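Cell wall surface anchor protein (Streptococcus agalactiae, PDB 4Z1P) probably acts as an adhesin of the antigen I/II family, held on the bacterial cell wall through an LPXTG motif and presenting its C-terminal domains outside the cell. Local coordinates at residues A66-K71 / Y116-K121; Q101-E106 / A159-G164; F227-Q232 / D300-K305; I249-G254 / A284-Q289. All blocks are in the same frame, centred on the assembly; numbering follows the deposited sequence.

Interaction 1 of 4, residues A66-K71 / Y116-K121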
loop_
_atom_site.group_PDB
_atom_site.type_symbol
_atom_site.label_atom_id
_atom_site.label_comp_id
_atom_site.label_asym_id
_atom_site.label_seq_id
_atom_site.Cartn_x
_atom_site.Cartn_y
_atom_site.Cartn_z
ATOM N N ALA A 66 -8.132 -2.748 -7.225
ATOM C CA ALA A 66 -8.904 -1.869 -8.112
ATOM C C ALA A 66 -8.283 -1.968 -9.528
ATOM O O ALA A 66 -8.112 -3.074 -10.024
ATOM C CB ALA A 66 -8.851 -0.415 -7.580
ATOM N N GLU A 67 -8.048 -0.845 -10.209
ATOM C CA GLU A 67 -7.719 -0.887 -11.609
ATOM C C GLU A 67 -6.340 -1.569 -11.882
ATOM O O GLU A 67 -5.359 -1.198 -11.262
ATOM C CB GLU A 67 -7.545 0.526 -12.189
ATOM N N LEU A 68 -6.291 -2.442 -12.870
ATOM C CA LEU A 68 -5.031 -3.073 -13.333
ATOM C C LEU A 68 -4.367 -2.313 -14.437
ATOM O O LEU A 68 -5.037 -1.984 -15.401
ATOM C CB LEU A 68 -5.355 -4.435 -13.920
ATOM C CG LEU A 68 -4.189 -5.161 -14.635
ATOM C CD1 LEU A 68 -2.986 -5.309 -13.725
ATOM C CD2 LEU A 68 -4.662 -6.482 -15.274
ATOM N N THR A 69 -3.066 -2.050 -14.334
ATOM C CA THR A 69 -2.289 -1.620 -15.455
ATOM C C THR A 69 -1.321 -2.730 -15.839
ATOM O O THR A 69 -0.576 -3.197 -15.001
ATOM C CB THR A 69 -1.507 -0.338 -15.085
ATOM O OG1 THR A 69 -2.443 0.633 -14.632
ATOM C CG2 THR A 69 -0.799 0.235 -16.256
ATOM N N VAL A 70 -1.341 -3.156 -17.090
ATOM C CA VAL A 70 -0.416 -4.166 -17.561
ATOM C C VAL A 70 0.788 -3.426 -18.061
ATOM O O VAL A 70 0.707 -2.737 -19.086
ATOM C CB VAL A 70 -1.043 -4.994 -18.658
ATOM C CG1 VAL A 70 -0.022 -5.955 -19.190
ATOM C CG2 VAL A 70 -2.264 -5.764 -18.135
ATOM N N LYS A 71 1.896 -3.505 -17.363
ATOM C CA LYS A 71 3.084 -2.726 -17.775
ATOM C C LYS A 71 3.797 -3.400 -18.951
ATOM O O LYS A 71 4.339 -2.728 -19.838
ATOM C CB LYS A 71 4.050 -2.529 -16.597
ATOM C CG LYS A 71 3.380 -1.793 -15.442
ATOM C CD LYS A 71 4.332 -1.075 -14.480
ATOM C CE LYS A 71 5.261 -1.948 -13.629
ATOM N NZ LYS A 71 4.591 -2.660 -12.487
ATOM N N TYR A 116 -8.682 -11.911 -14.229
ATOM C CA TYR A 116 -8.142 -11.599 -15.531
ATOM C C TYR A 116 -7.501 -12.843 -16.099
ATOM O O TYR A 116 -6.988 -13.676 -15.350
ATOM C CB TYR A 116 -7.061 -10.516 -15.409
ATOM C CG TYR A 116 -7.535 -9.276 -14.769
ATOM C CD1 TYR A 116 -7.645 -9.174 -13.417
ATOM C CD2 TYR A 116 -7.909 -8.140 -15.567
ATOM C CE1 TYR A 116 -8.087 -7.980 -12.833
ATOM C CE2 TYR A 116 -8.333 -6.971 -14.990
ATOM C CZ TYR A 116 -8.401 -6.884 -13.643
ATOM O OH TYR A 116 -8.860 -5.744 -13.080
ATOM N N MET A 117 -7.646 -13.037 -17.403
ATOM C CA MET A 117 -7.086 -14.157 -18.040
ATOM C C MET A 117 -6.527 -13.824 -19.402
ATOM O O MET A 117 -7.126 -13.006 -20.129
ATOM C CB MET A 117 -8.128 -15.286 -18.154
ATOM C CG MET A 117 -7.631 -16.556 -18.783
ATOM S SD MET A 117 -8.889 -17.859 -18.763
ATOM C CE MET A 117 -10.100 -17.221 -19.816
ATOM N N TRP A 118 -5.375 -14.371 -19.713
ATOM C CA TRP A 118 -4.715 -14.123 -21.014
ATOM C C TRP A 118 -4.589 -15.456 -21.672
ATOM O O TRP A 118 -4.069 -16.397 -21.055
ATOM C CB TRP A 118 -3.309 -13.514 -20.801
ATOM C CG TRP A 118 -3.294 -12.125 -20.315
ATOM C CD1 TRP A 118 -3.229 -10.973 -21.098
ATOM C CD2 TRP A 118 -3.411 -11.679 -18.982
ATOM N NE1 TRP A 118 -3.256 -9.879 -20.312
ATOM C CE2 TRP A 118 -3.400 -10.266 -19.007
ATOM C CE3 TRP A 118 -3.547 -12.328 -17.769
ATOM C CZ2 TRP A 118 -3.460 -9.504 -17.863
ATOM C CZ3 TRP A 118 -3.556 -11.587 -16.626
ATOM C CH2 TRP A 118 -3.568 -10.177 -16.680
ATOM N N THR A 119 -5.100 -15.594 -22.866
ATOM C CA THR A 119 -5.051 -16.795 -23.660
ATOM C C THR A 119 -4.336 -16.607 -24.978
ATOM O O THR A 119 -4.416 -15.480 -25.649
ATOM C CB THR A 119 -6.504 -17.250 -23.988
ATOM O OG1 THR A 119 -7.220 -16.168 -24.499
ATOM C CG2 THR A 119 -7.200 -17.756 -22.758
ATOM N N ALA A 120 -3.597 -17.624 -25.406
ATOM C CA ALA A 120 -2.951 -17.570 -26.656
ATOM C C ALA A 120 -3.929 -17.505 -27.807
ATOM O O ALA A 120 -4.776 -18.358 -27.958
ATOM C CB ALA A 120 -1.947 -18.697 -26.847
ATOM N N LYS A 121 -3.793 -16.497 -28.657
ATOM C CA LYS A 121 -4.768 -16.279 -29.755
ATOM C C LYS A 121 -4.560 -17.352 -30.806
ATOM O O LYS A 121 -5.519 -17.841 -31.403
ATOM C CB LYS A 121 -4.570 -14.867 -30.397
ATOM C CG LYS A 121 -4.875 -13.691 -29.517
ATOM C CD LYS A 121 -4.651 -12.337 -30.292
ATOM C CE LYS A 121 -5.006 -11.171 -29.424
ATOM N NZ LYS A 121 -4.535 -9.837 -29.948
HETATM O O HOH W 1 -9.144 -5.572 -10.456
HETATM O O HOH W 2 -8.845 -3.413 -14.163
#
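Leu68 lays its CD2 methyl over one face of the Tyr116 ring, a CH-pi contact 3.8 Å from the ring centroid and 20° off the normal. The methyl is displaced toward the rim on the CD2 and CE2 side, and the two side chains slide past each other in opposite directions, so that Leu68 CB comes to lie 3.8 Å from Tyr116 OH. With CG anti to the backbone N (chi1 172°), Leu68 extends its branch end toward strand 116-120, where CD2 reaches both rings. That methyl meets the indole of Trp118 at its edge, 4.1 Å from CH2. Val70 approaches that edge too, its CG2 3.9 Å from Trp118 CZ2. The two strands belong to different antiparallel sheets facing each other in a beta sandwich of the antigen I/II C2 domain; segments 66-71 and 116-120 run 27° apart, their axes 11.5 Å from one another at closest, and the gap is filled by side chains. At one margin of this packing the tyrosine hydroxyl is held by two waters lying in the ring plane, each 2.6 Å from Tyr116 OH. One donates to Ala66 O and the other accepts from Leu68 N, which ties the phenol to the opposite backbone without a direct bond. Tyr116 also stacks with His89, and the rings of Trp118 and Tyr139 meet, their planes well inclined to each other.

Interaction 2 of 4, residues Q101-E106 / A159-G164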
loop_
_atom_site.group_PDB
_atom_site.type_symbol
_atom_site.label_atom_id
_atom_site.label_comp_id
_atom_site.label_asym_id
_atom_site.label_seq_id
_atom_site.Cartn_x
_atom_site.Cartn_y
_atom_site.Cartn_z
ATOM N N GLN A 101 -15.095 -21.786 -20.058
ATOM C CA GLN A 101 -15.494 -22.325 -18.749
ATOM C C GLN A 101 -15.166 -23.785 -18.641
ATOM O O GLN A 101 -14.740 -24.220 -17.605
ATOM C CB GLN A 101 -16.990 -22.171 -18.471
ATOM C CG GLN A 101 -17.466 -20.778 -18.320
ATOM C CD GLN A 101 -18.921 -20.726 -17.917
ATOM O OE1 GLN A 101 -19.361 -21.420 -16.974
ATOM N NE2 GLN A 101 -19.682 -19.883 -18.618
ATOM N N SER A 102 -15.411 -24.530 -19.686
ATOM C CA SER A 102 -15.081 -25.928 -19.696
ATOM C C SER A 102 -13.544 -26.158 -19.604
ATOM O O SER A 102 -13.054 -27.080 -18.872
ATOM C CB SER A 102 -15.642 -26.611 -20.930
ATOM O OG SER A 102 -15.300 -27.986 -20.785
ATOM N N LEU A 103 -12.788 -25.335 -20.320
ATOM C CA LEU A 103 -11.333 -25.408 -20.211
ATOM C C LEU A 103 -10.899 -25.235 -18.765
ATOM O O LEU A 103 -10.148 -26.074 -18.224
ATOM C CB LEU A 103 -10.650 -24.338 -21.073
ATOM C CG LEU A 103 -9.097 -24.349 -21.072
ATOM C CD1 LEU A 103 -8.581 -25.559 -21.785
ATOM C CD2 LEU A 103 -8.516 -23.045 -21.646
ATOM N N ILE A 104 -11.353 -24.182 -18.111
ATOM C CA ILE A 104 -10.812 -23.968 -16.775
ATOM C C ILE A 104 -11.339 -25.041 -15.812
ATOM O O ILE A 104 -10.588 -25.565 -15.000
ATOM C CB ILE A 104 -10.955 -22.498 -16.250
ATOM C CG1 ILE A 104 -12.351 -22.168 -15.818
ATOM C CG2 ILE A 104 -10.414 -21.509 -17.321
ATOM C CD1 ILE A 104 -12.443 -20.736 -15.257
ATOM N N LYS A 105 -12.592 -25.412 -15.969
ATOM C CA LYS A 105 -13.153 -26.421 -15.069
ATOM C C LYS A 105 -12.470 -27.790 -15.133
ATOM O O LYS A 105 -12.022 -28.304 -14.109
ATOM C CB LYS A 105 -14.629 -26.530 -15.252
ATOM C CG LYS A 105 -15.172 -27.638 -14.355
ATOM C CD LYS A 105 -16.663 -27.720 -14.444
ATOM C CE LYS A 105 -17.305 -26.909 -13.339
ATOM N NZ LYS A 105 -18.749 -27.217 -13.355
ATOM N N GLU A 106 -12.309 -28.327 -16.326
ATOM C CA GLU A 106 -11.579 -29.575 -16.534
ATOM C C GLU A 106 -10.097 -29.468 -16.172
ATOM O O GLU A 106 -9.499 -30.477 -15.896
ATOM C CB GLU A 106 -11.732 -30.067 -17.941
ATOM C CG GLU A 106 -13.198 -30.327 -18.269
ATOM C CD GLU A 106 -13.863 -31.206 -17.197
ATOM O OE1 GLU A 106 -13.432 -32.352 -17.104
ATOM O OE2 GLU A 106 -14.748 -30.751 -16.396
ATOM N N ALA A 159 -2.636 -18.730 -11.786
ATOM C CA ALA A 159 -2.775 -20.114 -12.234
ATOM C C ALA A 159 -2.492 -20.163 -13.738
ATOM O O ALA A 159 -2.552 -19.096 -14.435
ATOM C CB ALA A 159 -4.179 -20.644 -11.952
ATOM N N GLN A 160 -2.098 -21.330 -14.227
ATOM C CA GLN A 160 -1.857 -21.510 -15.632
ATOM C C GLN A 160 -2.475 -22.748 -16.090
ATOM O O GLN A 160 -2.586 -23.772 -15.300
ATOM C CB GLN A 160 -0.387 -21.322 -16.052
ATOM C CG GLN A 160 0.601 -22.330 -15.789
ATOM C CD GLN A 160 2.028 -21.905 -16.231
ATOM O OE1 GLN A 160 2.734 -21.224 -15.513
ATOM N NE2 GLN A 160 2.433 -22.355 -17.365
ATOM N N ILE A 161 -2.851 -22.738 -17.341
ATOM C CA ILE A 161 -3.445 -23.937 -17.959
ATOM C C ILE A 161 -2.710 -24.192 -19.226
ATOM O O ILE A 161 -2.701 -23.309 -20.142
ATOM C CB ILE A 161 -4.931 -23.782 -18.209
ATOM C CG1 ILE A 161 -5.603 -23.420 -16.940
ATOM C CG2 ILE A 161 -5.503 -25.056 -18.843
ATOM C CD1 ILE A 161 -7.051 -23.027 -17.171
ATOM N N ASP A 162 -1.985 -25.303 -19.244
ATOM C CA ASP A 162 -1.125 -25.673 -20.350
ATOM C C ASP A 162 -1.730 -26.914 -20.970
ATOM O O ASP A 162 -1.834 -27.959 -20.301
ATOM C CB ASP A 162 0.275 -26.041 -19.861
ATOM C CG ASP A 162 0.904 -25.012 -18.984
ATOM O OD1 ASP A 162 0.645 -23.771 -19.198
ATOM O OD2 ASP A 162 1.629 -25.422 -18.050
ATOM N N PHE A 163 -2.060 -26.864 -22.241
ATOM C CA PHE A 163 -2.647 -28.020 -22.958
ATOM C C PHE A 163 -3.850 -28.621 -22.199
ATOM O O PHE A 163 -4.034 -29.880 -22.147
ATOM C CB PHE A 163 -1.577 -29.152 -23.178
ATOM C CG PHE A 163 -0.193 -28.725 -23.599
ATOM C CD1 PHE A 163 0.107 -28.509 -24.945
ATOM C CD2 PHE A 163 0.820 -28.570 -22.686
ATOM C CE1 PHE A 163 1.362 -28.171 -25.363
ATOM C CE2 PHE A 163 2.091 -28.244 -23.083
ATOM C CZ PHE A 163 2.366 -28.052 -24.436
ATOM N N GLY A 164 -4.600 -27.767 -21.496
ATOM C CA GLY A 164 -5.757 -28.225 -20.720
ATOM C C GLY A 164 -5.462 -28.725 -19.290
ATOM O O GLY A 164 -6.380 -29.051 -18.545
HETATM O O HOH W 3 -8.926 -28.297 -19.441
#
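Segment 101-106, the end of helix 98-106, passes beside the end of strand 159-162 and the turn after it, the alpha carbons of Leu103 and Gly164 lying 6.3 Å apart and those of Ile104 and Ile161 7.5 Å apart. The tightest side-chain meeting is between the two isoleucines. Ile161 reaches over with CD1, which comes within 3.7 Å of Ile104 CG2 and 3.9 Å of Ile104 CA, so the methyl sits against the helix backbone as well as the branch. On the helix, Ile104 CG1 stands between the backbone N and the carbonyl carbon (chi1 76°), which leaves CG2 as the branch facing the strand. Leu103 bends its end toward the turn, where CD1 lies against Gly164 CA at 4.0 Å. This is a helix packed on the five-stranded sheet of the C2 domain, at the hairpin where strand 153-162 turns into strand 165-177. Gly164 has a backbone conformation (phi 86°) suited to glycine. A water bridges the two backbones, donating to Leu103 O and to Gly164 O, each at 2.8 Å. Elsewhere on the strand, Gln160 NE2 gives a nearly straight bond (172°) to the syn lone pair of Asp162 OD1, while Asp162 OD2 is hydrogen-bonded with Tyr41 OH and Phe163 packs edge-to-face with Phe55 and Tyr41.

Interaction 3 of 4, residues F227-Q232 / D300-K305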
loop_
_atom_site.group_PDB
_atom_site.type_symbol
_atom_site.label_atom_id
_atom_site.label_comp_id
_atom_site.label_asym_id
_atom_site.label_seq_id
_atom_site.Cartn_x
_atom_site.Cartn_y
_atom_site.Cartn_z
ATOM N N PHE A 227 2.293 17.150 10.359
ATOM C CA PHE A 227 1.031 17.655 10.873
ATOM C C PHE A 227 0.807 19.054 10.345
ATOM O O PHE A 227 1.725 19.840 10.326
ATOM C CB PHE A 227 1.075 17.776 12.402
ATOM C CG PHE A 227 1.537 16.539 13.127
ATOM C CD1 PHE A 227 2.887 16.255 13.291
ATOM C CD2 PHE A 227 0.633 15.727 13.740
ATOM C CE1 PHE A 227 3.314 15.140 14.032
ATOM C CE2 PHE A 227 1.049 14.626 14.491
ATOM C CZ PHE A 227 2.387 14.329 14.624
ATOM N N VAL A 228 -0.416 19.353 9.910
ATOM C CA VAL A 228 -0.849 20.707 9.588
ATOM C C VAL A 228 -2.052 21.065 10.504
ATOM O O VAL A 228 -3.063 20.403 10.508
ATOM C CB VAL A 228 -1.207 20.876 8.095
ATOM C CG1 VAL A 228 -1.577 22.318 7.802
ATOM C CG2 VAL A 228 -0.044 20.442 7.193
ATOM N N ASP A 229 -1.920 22.101 11.343
ATOM C CA ASP A 229 -2.978 22.430 12.319
ATOM C C ASP A 229 -3.423 23.851 11.973
ATOM O O ASP A 229 -2.602 24.760 11.852
ATOM C CB ASP A 229 -2.412 22.329 13.729
ATOM C CG ASP A 229 -3.494 22.430 14.790
ATOM O OD1 ASP A 229 -4.187 23.491 14.848
ATOM O OD2 ASP A 229 -3.680 21.437 15.505
ATOM N N HIS A 230 -4.716 24.077 11.858
ATOM C CA HIS A 230 -5.193 25.421 11.508
ATOM C C HIS A 230 -5.714 25.938 12.832
ATOM O O HIS A 230 -6.710 25.450 13.377
ATOM C CB HIS A 230 -6.244 25.352 10.422
ATOM C CG HIS A 230 -5.926 24.303 9.407
ATOM N ND1 HIS A 230 -6.120 22.950 9.654
ATOM C CD2 HIS A 230 -5.345 24.392 8.186
ATOM C CE1 HIS A 230 -5.701 22.257 8.612
ATOM N NE2 HIS A 230 -5.232 23.105 7.710
ATOM N N LEU A 231 -4.943 26.835 13.404
ATOM C CA LEU A 231 -5.257 27.312 14.765
ATOM C C LEU A 231 -6.237 28.431 14.615
ATOM O O LEU A 231 -6.220 29.138 13.602
ATOM C CB LEU A 231 -4.021 27.851 15.441
ATOM C CG LEU A 231 -3.126 26.740 15.935
ATOM C CD1 LEU A 231 -1.772 27.373 16.296
ATOM C CD2 LEU A 231 -3.775 26.011 17.103
ATOM N N GLN A 232 -7.084 28.591 15.621
ATOM C CA GLN A 232 -8.068 29.658 15.575
ATOM C C GLN A 232 -7.305 30.855 16.155
ATOM O O GLN A 232 -7.417 31.186 17.352
ATOM C CB GLN A 232 -9.320 29.256 16.363
ATOM C CG GLN A 232 -10.448 30.247 16.309
ATOM C CD GLN A 232 -11.709 29.727 16.949
ATOM O OE1 GLN A 232 -12.129 28.547 16.718
ATOM N NE2 GLN A 232 -12.321 30.572 17.801
ATOM N N ASP A 300 2.975 15.563 18.868
ATOM C CA ASP A 300 3.325 16.969 18.783
ATOM C C ASP A 300 2.400 17.725 19.748
ATOM O O ASP A 300 1.167 17.494 19.773
ATOM C CB ASP A 300 3.113 17.482 17.365
ATOM C CG ASP A 300 3.601 18.907 17.160
ATOM O OD1 ASP A 300 4.370 19.419 18.001
ATOM O OD2 ASP A 300 3.203 19.514 16.132
ATOM N N PHE A 301 2.990 18.603 20.545
ATOM C CA PHE A 301 2.290 19.331 21.581
ATOM C C PHE A 301 2.445 20.800 21.193
ATOM O O PHE A 301 3.566 21.268 21.092
ATOM C CB PHE A 301 2.960 19.081 22.891
ATOM C CG PHE A 301 2.791 17.694 23.401
ATOM C CD1 PHE A 301 1.672 17.354 24.131
ATOM C CD2 PHE A 301 3.702 16.693 23.057
ATOM C CE1 PHE A 301 1.487 16.031 24.611
ATOM C CE2 PHE A 301 3.552 15.398 23.558
ATOM C CZ PHE A 301 2.432 15.055 24.322
ATOM N N ILE A 302 1.330 21.461 20.915
ATOM C CA ILE A 302 1.292 22.856 20.526
ATOM C C ILE A 302 0.751 23.716 21.670
ATOM O O ILE A 302 -0.375 23.564 22.086
ATOM C CB ILE A 302 0.414 23.054 19.300
ATOM C CG1 ILE A 302 0.944 22.293 18.140
ATOM C CG2 ILE A 302 0.352 24.509 18.914
ATOM C CD1 ILE A 302 -0.124 22.060 17.081
ATOM N N VAL A 303 1.566 24.615 22.198
ATOM C CA VAL A 303 1.070 25.354 23.345
ATOM C C VAL A 303 0.692 26.753 22.879
ATOM O O VAL A 303 1.369 27.370 22.057
ATOM C CB VAL A 303 1.938 25.174 24.639
ATOM C CG1 VAL A 303 3.160 24.284 24.459
ATOM C CG2 VAL A 303 2.118 26.430 25.437
ATOM N N VAL A 304 -0.463 27.189 23.343
ATOM C CA VAL A 304 -1.016 28.437 22.899
ATOM C C VAL A 304 -1.531 29.165 24.150
ATOM O O VAL A 304 -1.728 28.557 25.203
ATOM C CB VAL A 304 -2.192 28.275 21.880
ATOM C CG1 VAL A 304 -1.738 27.507 20.657
ATOM C CG2 VAL A 304 -3.426 27.671 22.520
ATOM N N LYS A 305 -1.793 30.459 23.991
ATOM C CA LYS A 305 -2.365 31.238 25.081
ATOM C C LYS A 305 -3.698 31.751 24.578
ATOM O O LYS A 305 -3.765 32.237 23.457
ATOM C CB LYS A 305 -1.419 32.416 25.416
ATOM C CG LYS A 305 -1.758 33.073 26.759
ATOM C CD LYS A 305 -0.943 34.335 26.986
ATOM C CE LYS A 305 -0.829 34.658 28.447
ATOM N NZ LYS A 305 0.326 35.551 28.495
#
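The interior of a beta sandwich, in the C-terminal domain of the antigen I/II family, is where Phe227, Asp229 and Leu231 meet Asp300, Ile302 and Val304. The two segments face each other and run nearly parallel, 12° apart, and alternate residues point inward, pairing Phe227 with Asp300, Asp229 with Ile302 and Leu231 with Val304 in register. At the first pair, the methylene of Asp300, not its carboxylate, rests over one face of the Phe227 ring: CB stands 4.2 Å from the centroid, 15° off the normal, shifted toward the rim near CE1. Asp300 CG is anti to the backbone N (chi1 -174°), which carries the carboxylate onward past the ring to Tyr278 OH, with which OD2 is hydrogen-bonded. The strands lie in different sheets of the sandwich, 225-230 in the five-stranded one and 298-306 in the four-stranded one, so no backbone bond joins them and the link is made by side chains. In the middle, Ile302 lays CD1 across the side of Asp229, 3.9 Å from OD2 and 4.1 Å from CB. That same oxygen belongs to a buried residue yet is satisfied, since Asn314 ND2 of strand 311-320 bonds to it. Further along, Leu231 divides its methyls between two neighbours, CD1 lying 4.4 Å from Ile302 CG2 and CD2 4.4 Å from Val304 CG1. Phe227 also meets Phe318 edge-to-face.

Interaction 4 of 4, residues I249-G254 / A284-Q289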
loop_
_atom_site.group_PDB
_atom_site.type_symbol
_atom_site.label_atom_id
_atom_site.label_comp_id
_atom_site.label_asym_id
_atom_site.label_seq_id
_atom_site.Cartn_x
_atom_site.Cartn_y
_atom_site.Cartn_z
ATOM N N ILE A 249 12.589 3.993 18.156
ATOM C CA ILE A 249 12.849 4.036 16.727
ATOM C C ILE A 249 14.236 3.471 16.454
ATOM O O ILE A 249 15.232 3.929 17.033
ATOM C CB ILE A 249 12.786 5.468 16.243
ATOM C CG1 ILE A 249 11.422 6.095 16.572
ATOM C CG2 ILE A 249 13.081 5.534 14.754
ATOM C CD1 ILE A 249 11.385 7.620 16.447
ATOM N N THR A 250 14.323 2.469 15.590
ATOM C CA THR A 250 15.637 1.977 15.140
ATOM C C THR A 250 15.928 2.421 13.713
ATOM O O THR A 250 15.069 2.297 12.791
ATOM C CB THR A 250 15.701 0.444 15.301
ATOM O OG1 THR A 250 15.485 0.128 16.675
ATOM C CG2 THR A 250 17.061 -0.166 14.823
ATOM N N LEU A 251 17.139 2.915 13.494
ATOM C CA LEU A 251 17.531 3.399 12.198
ATOM C C LEU A 251 18.141 2.226 11.436
ATOM O O LEU A 251 18.349 1.126 11.984
ATOM C CB LEU A 251 18.527 4.575 12.301
ATOM C CG LEU A 251 18.103 5.792 13.137
ATOM C CD1 LEU A 251 19.021 7.025 13.053
ATOM C CD2 LEU A 251 16.661 6.198 12.837
ATOM N N LYS A 252 18.465 2.475 10.191
ATOM C CA LYS A 252 19.091 1.430 9.340
ATOM C C LYS A 252 20.506 0.991 9.796
ATOM O O LYS A 252 20.828 -0.178 9.685
ATOM C CB LYS A 252 19.078 1.873 7.857
ATOM C CG LYS A 252 17.669 1.847 7.307
ATOM C CD LYS A 252 17.550 2.372 5.890
ATOM C CE LYS A 252 16.130 2.213 5.393
ATOM N NZ LYS A 252 15.947 2.949 4.106
ATOM N N ASP A 253 21.310 1.902 10.340
ATOM C CA ASP A 253 22.621 1.533 10.900
ATOM C C ASP A 253 22.530 0.799 12.263
ATOM O O ASP A 253 23.568 0.448 12.825
ATOM C CB ASP A 253 23.501 2.770 11.037
ATOM C CG ASP A 253 22.995 3.729 12.091
ATOM O OD1 ASP A 253 21.990 3.409 12.749
ATOM O OD2 ASP A 253 23.564 4.821 12.240
ATOM N N GLY A 254 21.309 0.584 12.788
ATOM C CA GLY A 254 21.099 -0.041 14.095
ATOM C C GLY A 254 20.941 0.913 15.292
ATOM O O GLY A 254 20.574 0.487 16.364
ATOM N N ALA A 284 12.831 14.624 5.250
ATOM C CA ALA A 284 12.911 13.408 4.451
ATOM C C ALA A 284 14.229 12.658 4.647
ATOM O O ALA A 284 14.190 11.454 4.770
ATOM C CB ALA A 284 12.657 13.762 2.981
ATOM N N ASP A 285 15.386 13.329 4.716
ATOM C CA ASP A 285 16.654 12.574 4.990
ATOM C C ASP A 285 16.668 11.783 6.326
ATOM O O ASP A 285 17.298 10.717 6.434
ATOM C CB ASP A 285 17.871 13.484 4.933
ATOM C CG ASP A 285 17.954 14.439 6.123
ATOM O OD1 ASP A 285 16.922 14.726 6.766
ATOM O OD2 ASP A 285 19.059 14.922 6.418
ATOM N N PHE A 286 15.966 12.290 7.342
ATOM C CA PHE A 286 15.807 11.518 8.564
ATOM C C PHE A 286 14.924 10.306 8.343
ATOM O O PHE A 286 15.289 9.200 8.731
ATOM C CB PHE A 286 15.205 12.379 9.699
ATOM C CG PHE A 286 14.855 11.597 10.922
ATOM C CD1 PHE A 286 15.834 11.027 11.696
ATOM C CD2 PHE A 286 13.533 11.416 11.292
ATOM C CE1 PHE A 286 15.512 10.272 12.803
ATOM C CE2 PHE A 286 13.211 10.685 12.410
ATOM C CZ PHE A 286 14.198 10.089 13.153
ATOM N N LEU A 287 13.713 10.557 7.855
ATOM C CA LEU A 287 12.693 9.524 7.632
ATOM C C LEU A 287 13.283 8.372 6.801
ATOM O O LEU A 287 13.033 7.206 7.081
ATOM C CB LEU A 287 11.500 10.146 6.896
ATOM C CG LEU A 287 10.597 11.048 7.768
ATOM C CD1 LEU A 287 9.486 11.742 6.966
ATOM C CD2 LEU A 287 10.018 10.331 8.938
ATOM N N ALA A 288 14.113 8.728 5.830
ATOM C CA ALA A 288 14.813 7.733 4.980
ATOM C C ALA A 288 15.687 6.768 5.804
ATOM O O ALA A 288 15.933 5.647 5.381
ATOM C CB ALA A 288 15.662 8.473 3.951
ATOM N N GLN A 289 16.154 7.204 6.984
ATOM C CA GLN A 289 17.027 6.379 7.799
ATOM C C GLN A 289 16.290 5.466 8.694
ATOM O O GLN A 289 16.940 4.592 9.311
ATOM C CB GLN A 289 17.953 7.218 8.698
ATOM C CG GLN A 289 18.972 8.084 7.981
ATOM C CD GLN A 289 19.478 9.187 8.901
ATOM O OE1 GLN A 289 20.160 8.896 9.885
ATOM N NE2 GLN A 289 19.121 10.440 8.609
#
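Lys252 grips the last turn of the 284-289 segment with two hydrogen bonds. Its backbone N donates to Gln289 O at 2.8 Å, and its side-chain NZ reaches Ala288 O at 3.0 Å; both carbonyls are met nearly end-on, the backbone bond being bent at its hydrogen (144°). The lysine chain is extended beyond CG, which lays its methylenes along the peptide it binds, with CG 3.5 Å from Gln289 O and CE 3.4 Å from Ala288 O. Gln289 O is touched as well by Leu251, whose CB lies 3.4 Å from it. The leucine and the glutamine cross each other obliquely, Leu251 CD1 coming near the amide oxygen OE1, while Leu251 CD2 approaches Phe286 at CE1, 4.2 Å away and at an oblique angle to the ring. One step out, Gln289 is itself fixed: NE2 donates 2.9 Å back to Asp285 O in its own amide plane, though from above the plane of that carbonyl. This bond turns the glutamine amide back to the backbone of Asp285 and fixes its rotation. The lysine side is shaped by a type I beta turn from Leu251 to Gly254, closed by Gly254 N to Leu251 O, which presents Lys252 N to the glutamine carbonyl. Two short strands, 249-250 and 256-257, form the hairpin that carries this turn. Ile257 of the second strand touches both Leu251 and Phe286, and Tyr266 stacks on the Phe286 ring, while helix 284-287 leads from strand 277-282 toward strand 298-306.

Overall arrangement
Two similarly built beta sandwiches follow each other along the chain, and the four contacts fall two to each. Interactions 1 and 2 lie in the first, their centres 17 Å apart. Their segments alternate in sequence, both reach the five-stranded sheet, and they touch where Met117 SD meets Ile104 CG2 at 4.2 Å. Interactions 3 and 4 belong to the second domain, centres 26 Å apart without touching; both segments of interaction 4 fall between those of interaction 3. Interactions 1 and 3 each join the four- and five-stranded sheets of their own domain, yet their centres are 48 Å apart, consistent with an elongated, modular adhesin.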